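Local coordinates for protein colicin-D (Escherichia coli, PDB 5ZNM) that kills Escherichia coli and close relatives as a polypeptide toxin, its C-terminal tRNase domain cutting tRNA and so halting protein synthesis, at residues 52-57 / 267-272; 149-154 / 178-183; 259-264 / 276-281; 287-292 / 323-328; 297-302 / 315-320. All coordinates share one frame; numbering follows the deposited sequence.

Interaction 1 of 5, residues 52-57 / 267-272; sequences NTASSV and PDAAGT
The methyl group of Ala54 does most of the touching here, pressed against the backbone where Asp268 hands over to Ala269. Ala54 CB lies 3.3 Å from Ala269 N and 3.5 Å from Ala269 CA, the latter tighter than usual for two carbons, and it meets the methyl of Ala269 as well, with CB to CB at 3.9 Å. Beside this apolar point, the side chain of Asn52 stands roughly perpendicular to Pro267, its OD1 touching the ring carbon CD while hydrogen-bonded to a glycerol. No direct hydrogen bond spans the two segments; a single water does the work, donating to Asn52 O at 2.6 Å and to Pro267 O at 2.9 Å. Two beta turns meet: a type II turn from Thr53 to Ser56, and a type I turn from Asp268 to Gly271 in the loop of the hairpin formed by strands 262-267 and 274-281. The first is braced by Ser56 OG, which donates to Thr53 O at 2.7 Å. The second closes through Gly271 N and Asp268 O, 2.9 Å apart. Farther out, Asp268 OD2 is hydrogen-bonded to His226 of the second subunit, whose Pro215 also packs on Ala269, while Ser55 N reaches Glu275 in the same chain.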
# COMPACT_ATOMS: atom_id res chain seq x y z
N ASN A 52 -4.11 -10.83 8.11
CA ASN A 52 -4.52 -11.49 6.88
C ASN A 52 -5.03 -10.49 5.82
O ASN A 52 -5.96 -10.80 5.08
CB ASN A 52 -5.56 -12.58 7.16
CG ASN A 52 -4.92 -13.90 7.60
OD1 ASN A 52 -5.61 -14.90 7.85
ND2 ASN A 52 -3.60 -13.91 7.70
N THR A 53 -4.44 -9.31 5.77
CA THR A 53 -4.62 -8.39 4.65
C THR A 53 -4.05 -9.00 3.37
O THR A 53 -2.85 -9.25 3.27
CB THR A 53 -3.88 -7.09 4.98
OG1 THR A 53 -4.23 -6.69 6.31
CG2 THR A 53 -4.25 -5.99 3.98
N ALA A 54 -4.91 -9.25 2.38
CA ALA A 54 -4.46 -10.04 1.25
C ALA A 54 -3.46 -9.28 0.39
O ALA A 54 -3.56 -8.05 0.23
CB ALA A 54 -5.66 -10.46 0.39
N SER A 55 -2.48 -10.01 -0.15
CA SER A 55 -1.51 -9.46 -1.10
C SER A 55 -0.68 -8.34 -0.49
O SER A 55 -0.31 -7.39 -1.17
CB SER A 55 -2.20 -8.97 -2.38
OG SER A 55 -2.81 -10.05 -3.06
N SER A 56 -0.39 -8.42 0.80
CA SER A 56 0.29 -7.33 1.48
C SER A 56 1.71 -7.74 1.86
O SER A 56 2.03 -8.92 1.99
CB SER A 56 -0.50 -6.91 2.73
OG SER A 56 -0.55 -7.96 3.70
N VAL A 57 2.56 -6.74 2.01
CA VAL A 57 3.88 -6.89 2.63
C VAL A 57 3.78 -6.32 4.04
O VAL A 57 3.20 -5.24 4.24
CB VAL A 57 4.96 -6.16 1.81
CG1 VAL A 57 6.33 -6.27 2.51
CG2 VAL A 57 5.02 -6.70 0.39
N PRO A 267 -6.71 -16.25 3.21
CA PRO A 267 -7.66 -16.03 2.12
C PRO A 267 -7.13 -14.98 1.15
O PRO A 267 -6.37 -14.08 1.53
CB PRO A 267 -8.94 -15.56 2.82
CG PRO A 267 -8.85 -16.13 4.22
CD PRO A 267 -7.35 -16.06 4.53
N ASP A 268 -7.52 -15.12 -0.12
CA ASP A 268 -7.14 -14.12 -1.10
C ASP A 268 -8.02 -12.87 -0.95
O ASP A 268 -8.89 -12.78 -0.07
CB ASP A 268 -7.18 -14.70 -2.51
CG ASP A 268 -8.57 -15.18 -2.94
OD1 ASP A 268 -9.57 -14.91 -2.24
OD2 ASP A 268 -8.65 -15.84 -3.99
N ALA A 269 -7.76 -11.88 -1.80
CA ALA A 269 -8.45 -10.59 -1.67
C ALA A 269 -9.96 -10.74 -1.82
O ALA A 269 -10.73 -10.09 -1.11
CB ALA A 269 -7.89 -9.60 -2.70
N ALA A 270 -10.41 -11.60 -2.75
CA ALA A 270 -11.83 -11.86 -2.93
C ALA A 270 -12.43 -12.60 -1.74
O ALA A 270 -13.64 -12.55 -1.54
CB ALA A 270 -12.06 -12.68 -4.21
N GLY A 271 -11.60 -13.29 -0.96
CA GLY A 271 -12.04 -14.05 0.19
C GLY A 271 -12.54 -15.43 -0.13
O GLY A 271 -12.93 -16.16 0.80
N THR A 272 -12.53 -15.84 -1.40
CA THR A 272 -13.07 -17.13 -1.83
C THR A 272 -11.98 -18.10 -2.25
O THR A 272 -12.29 -19.26 -2.55
CB THR A 272 -14.06 -16.93 -2.98
OG1 THR A 272 -13.41 -16.20 -4.04
CG2 THR A 272 -15.27 -16.15 -2.49
O HOH W 1 -7.37 -12.31 3.55

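Interaction 2 of 5, residues 149-154 / 178-183; sequences VNLPVR and AAVPVL
Val149 and Val180 exchange two backbone hydrogen bonds, Val149 N to Val180 O at 2.9 Å and Val180 N to Val149 O at 2.8 Å. A third, from Leu151 N to Ala178 O, is the straightest at 166°, although its donor stands above the carbonyl plane. The same carbonyl oxygen also receives a CA-H contact from Asn150. Arg154 comes over the strand from the other end of its segment. Its guanidinium carries Ala179 O above one face, near the rim, but its charge is answered outside the two segments: NH2 forms a salt bridge with Asp261, and NH1 is hydrogen-bonded to Pro177 O. The pairing is a small antiparallel ribbon of strands 148-150 and 179-181, within the central domain of the toxin; backbone bonds from Pro181 and Leu183 to Ile263 tie it to strand 262-267. The side chains of Val180 and Arg154 run antiparallel alongside each other: CG and CD of the arginine pass Val180 CG2, and a bend at chi3 (72°) keeps NE against that methyl, at 3.7 Å. Leu151 CD1 approaches it from another side, at 4.1 Å. Val149 CG2 meets Val182 CG2 at 3.9 Å. On the face bearing Asn150 and Ala179, the amide oxygen OD1 of Asn150 rests 3.5 Å from Ala179 CA.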
# COMPACT_ATOMS: atom_id res chain seq x y z
N VAL A 149 7.88 -26.06 0.58
CA VAL A 149 8.06 -25.41 -0.71
C VAL A 149 9.55 -25.13 -0.87
O VAL A 149 10.18 -24.60 0.05
CB VAL A 149 7.25 -24.11 -0.81
CG1 VAL A 149 7.48 -23.45 -2.17
CG2 VAL A 149 5.77 -24.36 -0.55
N ASN A 150 10.10 -25.47 -2.03
CA ASN A 150 11.51 -25.21 -2.29
C ASN A 150 11.68 -23.79 -2.81
O ASN A 150 11.19 -23.47 -3.90
CB ASN A 150 12.06 -26.23 -3.28
CG ASN A 150 12.43 -27.56 -2.62
OD1 ASN A 150 12.15 -27.80 -1.44
ND2 ASN A 150 13.07 -28.43 -3.38
N LEU A 151 12.36 -22.95 -2.05
CA LEU A 151 12.57 -21.61 -2.55
C LEU A 151 14.01 -21.43 -2.99
O LEU A 151 14.94 -21.89 -2.31
CB LEU A 151 12.24 -20.54 -1.50
CG LEU A 151 10.79 -20.47 -1.04
CD1 LEU A 151 10.57 -19.25 -0.16
CD2 LEU A 151 9.86 -20.44 -2.24
N PRO A 152 14.22 -20.74 -4.10
CA PRO A 152 15.57 -20.49 -4.54
C PRO A 152 16.29 -19.44 -3.69
O PRO A 152 17.52 -19.38 -3.71
CB PRO A 152 15.34 -20.03 -6.00
CG PRO A 152 14.14 -19.39 -6.03
CD PRO A 152 13.25 -20.14 -5.04
N VAL A 153 15.54 -18.62 -2.95
CA VAL A 153 16.07 -17.59 -2.08
C VAL A 153 15.32 -17.67 -0.77
O VAL A 153 14.09 -17.70 -0.77
CB VAL A 153 15.89 -16.17 -2.66
CG1 VAL A 153 16.39 -15.13 -1.67
CG2 VAL A 153 16.62 -16.05 -3.95
N ARG A 154 16.05 -17.69 0.35
CA ARG A 154 15.42 -17.57 1.65
C ARG A 154 15.89 -16.29 2.33
O ARG A 154 16.92 -15.71 1.97
CB ARG A 154 15.71 -18.79 2.53
CG ARG A 154 14.90 -20.01 2.09
CD ARG A 154 15.39 -21.27 2.77
NE ARG A 154 15.02 -21.32 4.18
CZ ARG A 154 15.38 -22.30 4.99
NH1 ARG A 154 16.12 -23.30 4.53
NH2 ARG A 154 15.01 -22.29 6.27
N ALA A 178 16.82 -25.58 0.38
CA ALA A 178 15.74 -24.83 -0.26
C ALA A 178 14.40 -25.04 0.43
O ALA A 178 13.51 -24.18 0.31
CB ALA A 178 15.62 -25.21 -1.73
N ALA A 179 14.23 -26.13 1.18
CA ALA A 179 12.91 -26.51 1.67
C ALA A 179 12.47 -25.58 2.79
O ALA A 179 13.18 -25.39 3.77
CB ALA A 179 12.93 -27.96 2.15
N VAL A 180 11.29 -24.99 2.63
CA VAL A 180 10.69 -24.09 3.61
C VAL A 180 9.42 -24.76 4.10
O VAL A 180 8.59 -25.15 3.28
CB VAL A 180 10.38 -22.71 3.01
CG1 VAL A 180 9.57 -21.87 3.96
CG2 VAL A 180 11.69 -21.98 2.63
N PRO A 181 9.21 -24.92 5.41
CA PRO A 181 8.01 -25.63 5.88
C PRO A 181 6.73 -24.80 5.75
O PRO A 181 6.72 -23.60 6.03
CB PRO A 181 8.33 -25.90 7.35
CG PRO A 181 9.18 -24.73 7.75
CD PRO A 181 10.06 -24.47 6.53
N VAL A 182 5.64 -25.48 5.39
CA VAL A 182 4.30 -24.90 5.41
C VAL A 182 3.63 -25.22 6.73
O VAL A 182 3.55 -26.39 7.14
CB VAL A 182 3.46 -25.42 4.23
CG1 VAL A 182 2.04 -24.82 4.28
CG2 VAL A 182 4.15 -25.10 2.91
N LEU A 183 3.12 -24.19 7.40
CA LEU A 183 2.51 -24.33 8.71
C LEU A 183 1.02 -24.00 8.65
O LEU A 183 0.57 -23.22 7.81
CB LEU A 183 3.20 -23.43 9.72
CG LEU A 183 4.72 -23.64 9.78
CD1 LEU A 183 5.35 -22.75 10.82
CD2 LEU A 183 5.02 -25.09 10.07

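Interaction 3 of 5, residues 259-264 / 276-281; sequences LRDFIY and AVYVML
Val279 and Phe262 lie side by side at the apolar centre of a beta hairpin, strands 262-267 and 274-281, which forms one edge of a five-stranded antiparallel sheet. Val279 CB sits over one face of the phenyl ring in a CH-pi contact, 3.8 Å from the centroid and offset toward the rim. Phe262 chi1 (64°) sets CG between the backbone N and the carbonyl carbon, which folds the ring over its cross-strand neighbour. At the ring's edge Leu281 CD1 arrives near its plane, 4.1 Å from Phe262 CE1. One pair further on, the ring of Tyr264 runs alongside Val277, with CE1 to CB at 3.4 Å, and offers an edge to Val279 CG2. Ile196 of strand 194-198 packs against both aromatic rings. The reverse face carries Ile263 and Tyr278, the isoleucine set nearly square to the tyrosine, with its CG1 at the ring edge. Between the two strands, Phe262 with Val279 and Tyr264 with Val277 are hydrogen-bonded pairs, Val277 N lying 2.8 Å from Tyr264 O. Arg260 O is buried without a polar partner. Beyond the regular pairing the contact turns polar. With OD1 of Asp261 already engaged by Arg154, the phenol of Tyr278 donates from OH to Asp261 OD2 at 2.7 Å, meeting that oxygen on its anti side, 21° out of the carboxylate plane.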
# COMPACT_ATOMS: atom_id res chain seq x y z
N LEU A 259 17.72 -19.42 10.72
CA LEU A 259 16.56 -19.34 9.83
C LEU A 259 15.34 -19.93 10.52
O LEU A 259 15.25 -21.15 10.70
CB LEU A 259 16.82 -20.08 8.52
CG LEU A 259 17.86 -19.46 7.61
CD1 LEU A 259 17.79 -20.14 6.26
CD2 LEU A 259 17.63 -17.97 7.49
N ARG A 260 14.38 -19.08 10.85
CA ARG A 260 13.07 -19.51 11.30
C ARG A 260 12.05 -18.91 10.35
O ARG A 260 11.30 -18.00 10.71
CB ARG A 260 12.80 -19.10 12.73
CG ARG A 260 13.93 -19.39 13.67
CD ARG A 260 13.61 -18.79 15.00
NE ARG A 260 12.83 -19.70 15.83
CZ ARG A 260 12.38 -19.37 17.03
NH1 ARG A 260 12.62 -18.13 17.50
NH2 ARG A 260 11.71 -20.25 17.76
N ASP A 261 12.07 -19.36 9.10
CA ASP A 261 11.13 -18.87 8.10
C ASP A 261 10.13 -19.97 7.77
O ASP A 261 10.39 -21.16 7.97
CB ASP A 261 11.86 -18.40 6.83
CG ASP A 261 12.83 -19.44 6.31
OD1 ASP A 261 13.37 -20.22 7.13
OD2 ASP A 261 13.06 -19.49 5.08
N PHE A 262 8.96 -19.56 7.27
CA PHE A 262 7.93 -20.55 6.98
C PHE A 262 6.97 -19.96 5.96
O PHE A 262 7.05 -18.79 5.60
CB PHE A 262 7.19 -20.98 8.25
CG PHE A 262 6.42 -19.86 8.93
CD1 PHE A 262 7.04 -19.01 9.84
CD2 PHE A 262 5.05 -19.69 8.68
CE1 PHE A 262 6.34 -18.01 10.49
CE2 PHE A 262 4.34 -18.69 9.31
CZ PHE A 262 4.98 -17.83 10.22
N ILE A 263 6.04 -20.80 5.51
CA ILE A 263 4.95 -20.38 4.64
C ILE A 263 3.64 -20.73 5.33
O ILE A 263 3.54 -21.78 5.99
CB ILE A 263 5.07 -21.04 3.25
CG1 ILE A 263 6.29 -20.44 2.52
CG2 ILE A 263 3.80 -20.85 2.42
CD1 ILE A 263 6.71 -21.20 1.29
N TYR A 264 2.66 -19.84 5.25
CA TYR A 264 1.29 -20.17 5.64
C TYR A 264 0.33 -19.62 4.60
O TYR A 264 0.71 -18.81 3.74
CB TYR A 264 0.96 -19.66 7.05
CG TYR A 264 0.51 -18.22 7.11
CD1 TYR A 264 1.38 -17.17 6.79
CD2 TYR A 264 -0.79 -17.90 7.48
CE1 TYR A 264 0.96 -15.85 6.85
CE2 TYR A 264 -1.22 -16.59 7.53
CZ TYR A 264 -0.35 -15.57 7.22
OH TYR A 264 -0.80 -14.26 7.27
N ALA A 276 -0.47 -17.96 -0.67
CA ALA A 276 0.63 -18.37 0.20
C ALA A 276 1.46 -17.15 0.59
O ALA A 276 1.73 -16.27 -0.23
CB ALA A 276 1.52 -19.40 -0.51
N VAL A 277 1.85 -17.10 1.86
CA VAL A 277 2.62 -16.01 2.44
C VAL A 277 3.92 -16.58 2.98
O VAL A 277 3.91 -17.54 3.76
CB VAL A 277 1.82 -15.31 3.56
CG1 VAL A 277 2.56 -14.09 4.10
CG2 VAL A 277 0.43 -14.93 3.09
N TYR A 278 5.04 -15.98 2.59
CA TYR A 278 6.36 -16.37 3.09
C TYR A 278 6.72 -15.43 4.23
O TYR A 278 6.59 -14.21 4.10
CB TYR A 278 7.39 -16.32 1.96
CG TYR A 278 8.82 -16.59 2.39
CD1 TYR A 278 9.16 -17.77 3.05
CD2 TYR A 278 9.83 -15.68 2.11
CE1 TYR A 278 10.47 -18.03 3.43
CE2 TYR A 278 11.16 -15.93 2.50
CZ TYR A 278 11.46 -17.10 3.16
OH TYR A 278 12.76 -17.35 3.53
N VAL A 279 7.15 -16.00 5.36
CA VAL A 279 7.35 -15.24 6.59
C VAL A 279 8.77 -15.50 7.09
O VAL A 279 9.24 -16.65 7.09
CB VAL A 279 6.30 -15.63 7.65
CG1 VAL A 279 6.50 -14.81 8.91
CG2 VAL A 279 4.88 -15.44 7.09
N MET A 280 9.46 -14.44 7.48
CA MET A 280 10.86 -14.51 7.90
C MET A 280 11.00 -13.85 9.26
O MET A 280 10.43 -12.77 9.49
CB MET A 280 11.81 -13.81 6.90
CG MET A 280 11.83 -14.40 5.51
SD MET A 280 12.18 -13.18 4.23
CE MET A 280 10.54 -12.67 3.69
N LEU A 281 11.76 -14.47 10.15
CA LEU A 281 11.94 -13.95 11.50
C LEU A 281 13.40 -13.57 11.72
O LEU A 281 14.28 -13.93 10.94
CB LEU A 281 11.48 -14.96 12.56
CG LEU A 281 10.03 -14.80 13.04
CD1 LEU A 281 9.08 -15.38 12.03
CD2 LEU A 281 9.81 -15.45 14.40

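Interaction 4 of 5, residues 287-292 / 323-328; sequences SGRFSR and AIEEHL
Phe290 and Ile324 face each other across backbones that stay well apart, their CA atoms 9.8 Å distant, so an irregular loop and a helix meet through side chains alone. The phenyl ring of Phe290 and the branched chain of Ile324 overlap lengthwise, each pointing back toward the other's backbone. Contact is made at the ring's edge, near its plane, where CZ reaches Ile324 CG2 at 3.7 Å. Ile324 CG2 is carried there by a first torsion that sets it anti to the backbone N. Glu325 adds its aliphatic part to the contact, with CG 3.9 Å from Phe290 CE2. The aliphatic part of Arg289 lies over one ring face, with CG 3.8 Å above the plane and offset toward the rim. A bend at chi3 directs the guanidinium toward the helix, where Leu328 CD1 lies near it. Arg289 and Glu325 are placed as a probable salt-bridge pair, but they are modelled too close together for its geometry to be trusted. Leu295 of helix 292-297 packs on both Phe290 and Ile324, and Val357 touches Ile324 from strand 355-359. Immediately after the phenylalanine, Ser291 is the N-cap of helix 292-297. The loop that probably joins the central domain to the C-terminal tRNase domain is thus held by Phe290 against helix 314-329, one residue before that N-cap.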
# COMPACT_ATOMS: atom_id res chain seq x y z
N SER A 287 18.56 -9.35 18.22
CA SER A 287 17.38 -9.04 19.03
C SER A 287 17.33 -7.59 19.47
O SER A 287 16.64 -7.28 20.45
CB SER A 287 17.36 -9.93 20.27
OG SER A 287 18.47 -9.61 21.11
N GLY A 288 18.04 -6.68 18.81
CA GLY A 288 18.09 -5.32 19.29
C GLY A 288 19.14 -5.18 20.37
O GLY A 288 20.16 -4.52 20.16
N ARG A 289 18.93 -5.82 21.53
CA ARG A 289 19.96 -5.77 22.55
C ARG A 289 21.24 -6.42 22.06
O ARG A 289 22.34 -5.90 22.28
CB ARG A 289 19.50 -6.44 23.85
CG ARG A 289 20.67 -6.45 24.86
CD ARG A 289 20.35 -7.17 26.15
NE ARG A 289 19.17 -6.60 26.80
CZ ARG A 289 18.60 -7.11 27.88
NH1 ARG A 289 19.09 -8.21 28.45
NH2 ARG A 289 17.53 -6.53 28.40
N PHE A 290 21.12 -7.54 21.35
CA PHE A 290 22.25 -8.27 20.82
C PHE A 290 22.20 -8.31 19.30
O PHE A 290 21.15 -8.16 18.68
CB PHE A 290 22.28 -9.71 21.34
CG PHE A 290 22.41 -9.79 22.83
CD1 PHE A 290 23.64 -9.53 23.44
CD2 PHE A 290 21.32 -10.11 23.62
CE1 PHE A 290 23.77 -9.60 24.82
CE2 PHE A 290 21.45 -10.18 24.99
CZ PHE A 290 22.67 -9.93 25.60
N SER A 291 23.37 -8.51 18.71
CA SER A 291 23.49 -8.90 17.32
C SER A 291 24.57 -9.95 17.25
O SER A 291 25.51 -9.94 18.05
CB SER A 291 23.84 -7.73 16.40
OG SER A 291 25.15 -7.26 16.65
N ARG A 292 24.44 -10.86 16.30
CA ARG A 292 25.50 -11.83 16.09
C ARG A 292 26.82 -11.12 15.79
O ARG A 292 27.89 -11.57 16.22
CB ARG A 292 25.13 -12.77 14.95
CG ARG A 292 26.00 -13.98 14.90
CD ARG A 292 25.67 -14.92 13.77
NE ARG A 292 26.81 -15.77 13.45
CZ ARG A 292 26.79 -17.09 13.40
NH1 ARG A 292 25.67 -17.76 13.62
NH2 ARG A 292 27.90 -17.75 13.12
N ALA A 323 25.30 -16.02 28.65
CA ALA A 323 26.08 -15.60 29.82
C ALA A 323 25.85 -14.13 30.14
O ALA A 323 25.71 -13.76 31.31
CB ALA A 323 27.56 -15.88 29.61
N ILE A 324 25.79 -13.28 29.12
CA ILE A 324 25.49 -11.88 29.36
C ILE A 324 24.10 -11.72 29.95
O ILE A 324 23.90 -10.93 30.89
CB ILE A 324 25.67 -11.07 28.05
CG1 ILE A 324 27.14 -11.16 27.61
CG2 ILE A 324 25.20 -9.61 28.22
CD1 ILE A 324 27.35 -10.97 26.13
N GLU A 325 23.12 -12.48 29.44
CA GLU A 325 21.77 -12.41 30.01
C GLU A 325 21.74 -12.89 31.46
O GLU A 325 21.03 -12.31 32.29
CB GLU A 325 20.78 -13.21 29.16
CG GLU A 325 20.37 -12.47 27.90
CD GLU A 325 19.44 -11.30 28.19
OE1 GLU A 325 18.38 -11.50 28.82
OE2 GLU A 325 19.78 -10.16 27.81
N GLU A 326 22.49 -13.96 31.79
CA GLU A 326 22.54 -14.44 33.17
C GLU A 326 23.13 -13.38 34.11
O GLU A 326 22.66 -13.20 35.24
CB GLU A 326 23.35 -15.74 33.27
CG GLU A 326 22.64 -16.97 32.63
CD GLU A 326 23.51 -18.24 32.61
OE1 GLU A 326 24.57 -18.27 33.27
OE2 GLU A 326 23.12 -19.21 31.91
N HIS A 327 24.17 -12.68 33.65
CA HIS A 327 24.75 -11.58 34.41
C HIS A 327 23.72 -10.47 34.63
O HIS A 327 23.54 -9.99 35.75
CB HIS A 327 25.98 -11.03 33.66
CG HIS A 327 26.50 -9.73 34.20
ND1 HIS A 327 27.44 -9.66 35.20
CD2 HIS A 327 26.23 -8.45 33.85
CE1 HIS A 327 27.73 -8.40 35.45
NE2 HIS A 327 27.01 -7.64 34.64
N LEU A 328 23.02 -10.07 33.57
CA LEU A 328 22.06 -8.98 33.71
C LEU A 328 20.84 -9.38 34.53
O LEU A 328 20.18 -8.49 35.09
CB LEU A 328 21.60 -8.50 32.34
CG LEU A 328 22.66 -7.80 31.49
CD1 LEU A 328 22.08 -7.56 30.10
CD2 LEU A 328 23.13 -6.48 32.13

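Interaction 5 of 5, residues 297-302 / 315-320; sequences KKYKHA and ETLTKF. With SO4 (sulfate ion), chain E; SO4 (sulfate ion), chain C.
Thr316 opens the contact, its CB 3.3 Å from Tyr299 OH, with the tyrosine side chain lying across it. Both hydroxyls are engaged beyond the segments, Thr316 OG1 with Lys311 O and Tyr299 OH with Asp309 O. One residue on, Leu317 brings CD2 obliquely to the tyrosine ring, 3.8 Å from Tyr299 CD1. Helix 314-329 of the tRNase domain here packs against the 3-10 turn that follows helix 292-297, with two aromatic rings at the centre. A turn further along, Phe320 lies between the helix and the 3-10 turn. Its chi1 of -170° places CG anti to the backbone N and extends the ring toward that turn. Tyr299 turns an edge to its face in an offset edge-to-face pair, the planes at 89° and the centroids 5.8 Å apart. Ala302 CB lies over a face of the phenylalanine ring in a CH-pi contact, 4.3 Å from the centroid, and Lys298 O comes 3.3 Å from Phe320 CZ. Outside this packing the lysines gather sulfate ions, probably picked up from the crystallisation solution: Lys297 NZ and Lys298 NZ grip one sulfate, the shortest bond being 2.6 Å from Lys297 NZ to O4, and Lys300 NZ holds a second more weakly.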
# COMPACT_ATOMS: atom_id res chain seq x y z
N LYS A 297 32.31 -9.89 17.57
CA LYS A 297 33.34 -8.89 17.84
C LYS A 297 33.88 -8.98 19.26
O LYS A 297 35.07 -8.71 19.50
CB LYS A 297 32.79 -7.48 17.62
CG LYS A 297 33.14 -6.85 16.29
CD LYS A 297 33.12 -5.33 16.41
CE LYS A 297 31.72 -4.80 16.56
NZ LYS A 297 31.62 -3.32 16.41
N LYS A 298 33.02 -9.25 20.24
CA LYS A 298 33.42 -9.17 21.64
C LYS A 298 33.62 -10.54 22.28
O LYS A 298 33.79 -10.63 23.51
CB LYS A 298 32.38 -8.36 22.43
CG LYS A 298 32.15 -6.94 21.87
CD LYS A 298 33.46 -6.13 21.85
CE LYS A 298 33.26 -4.69 21.38
NZ LYS A 298 34.56 -3.90 21.41
N TYR A 299 33.61 -11.61 21.48
CA TYR A 299 33.77 -12.95 22.02
C TYR A 299 35.12 -13.15 22.70
O TYR A 299 35.26 -14.06 23.52
CB TYR A 299 33.57 -13.99 20.91
CG TYR A 299 33.54 -15.40 21.43
CD1 TYR A 299 32.39 -15.90 22.02
CD2 TYR A 299 34.66 -16.23 21.36
CE1 TYR A 299 32.34 -17.19 22.52
CE2 TYR A 299 34.63 -17.52 21.87
CZ TYR A 299 33.46 -17.99 22.44
OH TYR A 299 33.39 -19.27 22.94
N LYS A 300 36.09 -12.29 22.39
CA LYS A 300 37.37 -12.30 23.08
C LYS A 300 37.23 -12.20 24.59
O LYS A 300 38.12 -12.63 25.33
CB LYS A 300 38.23 -11.14 22.56
CG LYS A 300 37.59 -9.77 22.78
CD LYS A 300 38.46 -8.61 22.25
CE LYS A 300 37.69 -7.28 22.29
NZ LYS A 300 38.48 -6.15 21.69
N HIS A 301 36.13 -11.62 25.08
CA HIS A 301 35.88 -11.50 26.51
C HIS A 301 35.09 -12.66 27.10
O HIS A 301 34.82 -12.64 28.31
CB HIS A 301 35.11 -10.20 26.80
CG HIS A 301 35.84 -8.96 26.38
ND1 HIS A 301 37.05 -8.58 26.93
CD2 HIS A 301 35.53 -8.01 25.46
CE1 HIS A 301 37.45 -7.46 26.37
NE2 HIS A 301 36.56 -7.09 25.47
N ALA A 302 34.74 -13.68 26.31
CA ALA A 302 33.81 -14.70 26.83
C ALA A 302 34.43 -15.51 27.97
O ALA A 302 33.70 -16.03 28.83
CB ALA A 302 33.37 -15.64 25.71
N GLU A 315 26.79 -22.04 18.37
CA GLU A 315 26.74 -22.60 19.71
C GLU A 315 27.51 -21.73 20.72
O GLU A 315 26.99 -21.40 21.80
CB GLU A 315 27.32 -24.01 19.63
CG GLU A 315 27.37 -24.78 20.86
CD GLU A 315 27.87 -26.20 20.59
OE1 GLU A 315 27.07 -27.00 20.08
OE2 GLU A 315 29.05 -26.49 20.86
N THR A 316 28.73 -21.32 20.38
CA THR A 316 29.49 -20.58 21.38
C THR A 316 29.06 -19.12 21.48
O THR A 316 29.08 -18.54 22.58
CB THR A 316 31.00 -20.68 21.10
OG1 THR A 316 31.31 -20.06 19.83
CG2 THR A 316 31.42 -22.13 21.05
N LEU A 317 28.63 -18.52 20.37
CA LEU A 317 28.06 -17.17 20.46
C LEU A 317 26.76 -17.17 21.23
O LEU A 317 26.45 -16.19 21.91
CB LEU A 317 27.84 -16.56 19.07
CG LEU A 317 29.08 -16.35 18.19
CD1 LEU A 317 28.71 -15.57 16.92
CD2 LEU A 317 30.20 -15.66 18.96
N THR A 318 25.97 -18.26 21.14
CA THR A 318 24.78 -18.38 21.98
C THR A 318 25.15 -18.54 23.45
O THR A 318 24.49 -17.97 24.33
CB THR A 318 23.90 -19.54 21.48
OG1 THR A 318 23.52 -19.29 20.12
CG2 THR A 318 22.64 -19.69 22.33
N LYS A 319 26.22 -19.29 23.75
CA LYS A 319 26.73 -19.34 25.13
C LYS A 319 27.03 -17.95 25.66
O LYS A 319 26.65 -17.60 26.79
CB LYS A 319 28.00 -20.20 25.21
CG LYS A 319 27.81 -21.70 25.18
CD LYS A 319 29.15 -22.38 25.61
CE LYS A 319 29.08 -23.89 25.47
NZ LYS A 319 30.38 -24.51 25.86
N PHE A 320 27.75 -17.14 24.87
CA PHE A 320 28.13 -15.79 25.27
C PHE A 320 26.90 -14.91 25.47
O PHE A 320 26.78 -14.21 26.49
CB PHE A 320 29.05 -15.20 24.19
CG PHE A 320 29.74 -13.89 24.55
CD1 PHE A 320 30.11 -13.61 25.85
CD2 PHE A 320 30.06 -12.98 23.55
CE1 PHE A 320 30.77 -12.42 26.16
CE2 PHE A 320 30.71 -11.78 23.85
CZ PHE A 320 31.07 -11.50 25.16
S SO4 E . 32.88 -1.35 18.84
O1 SO4 E . 31.65 -2.08 19.15
O2 SO4 E . 32.57 0.08 18.89
O3 SO4 E . 33.92 -1.69 19.81
O4 SO4 E . 33.36 -1.70 17.50
S SO4 C . 41.22 -4.74 19.69
O1 SO4 C . 40.13 -4.05 20.38
O2 SO4 C . 42.38 -4.74 20.57
O3 SO4 C . 40.82 -6.11 19.37
O4 SO4 C . 41.57 -4.07 18.45

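From the N terminus, the chain first offers residues 52-57, which wait for residues 267-272 to close interaction 1, the longest loop of the five. Interaction 2 is nested wholly inside that loop. Interaction 3 crosses interaction 1, its segments lying on either side of 267-272 in sequence, so the hairpin is held at its turn and along its strands. Interactions 2 and 3 follow in series and touch, their centres about 8 Å apart, tying the small ribbon to the five-stranded sheet. Interaction 4 then opens in the loop before helix 292-297 and closes on helix 314-329, with interaction 5 nested inside it on the same helix. Interactions 1 and 5 lie on opposite sides of the chain's centre, about 43 Å apart centre to centre.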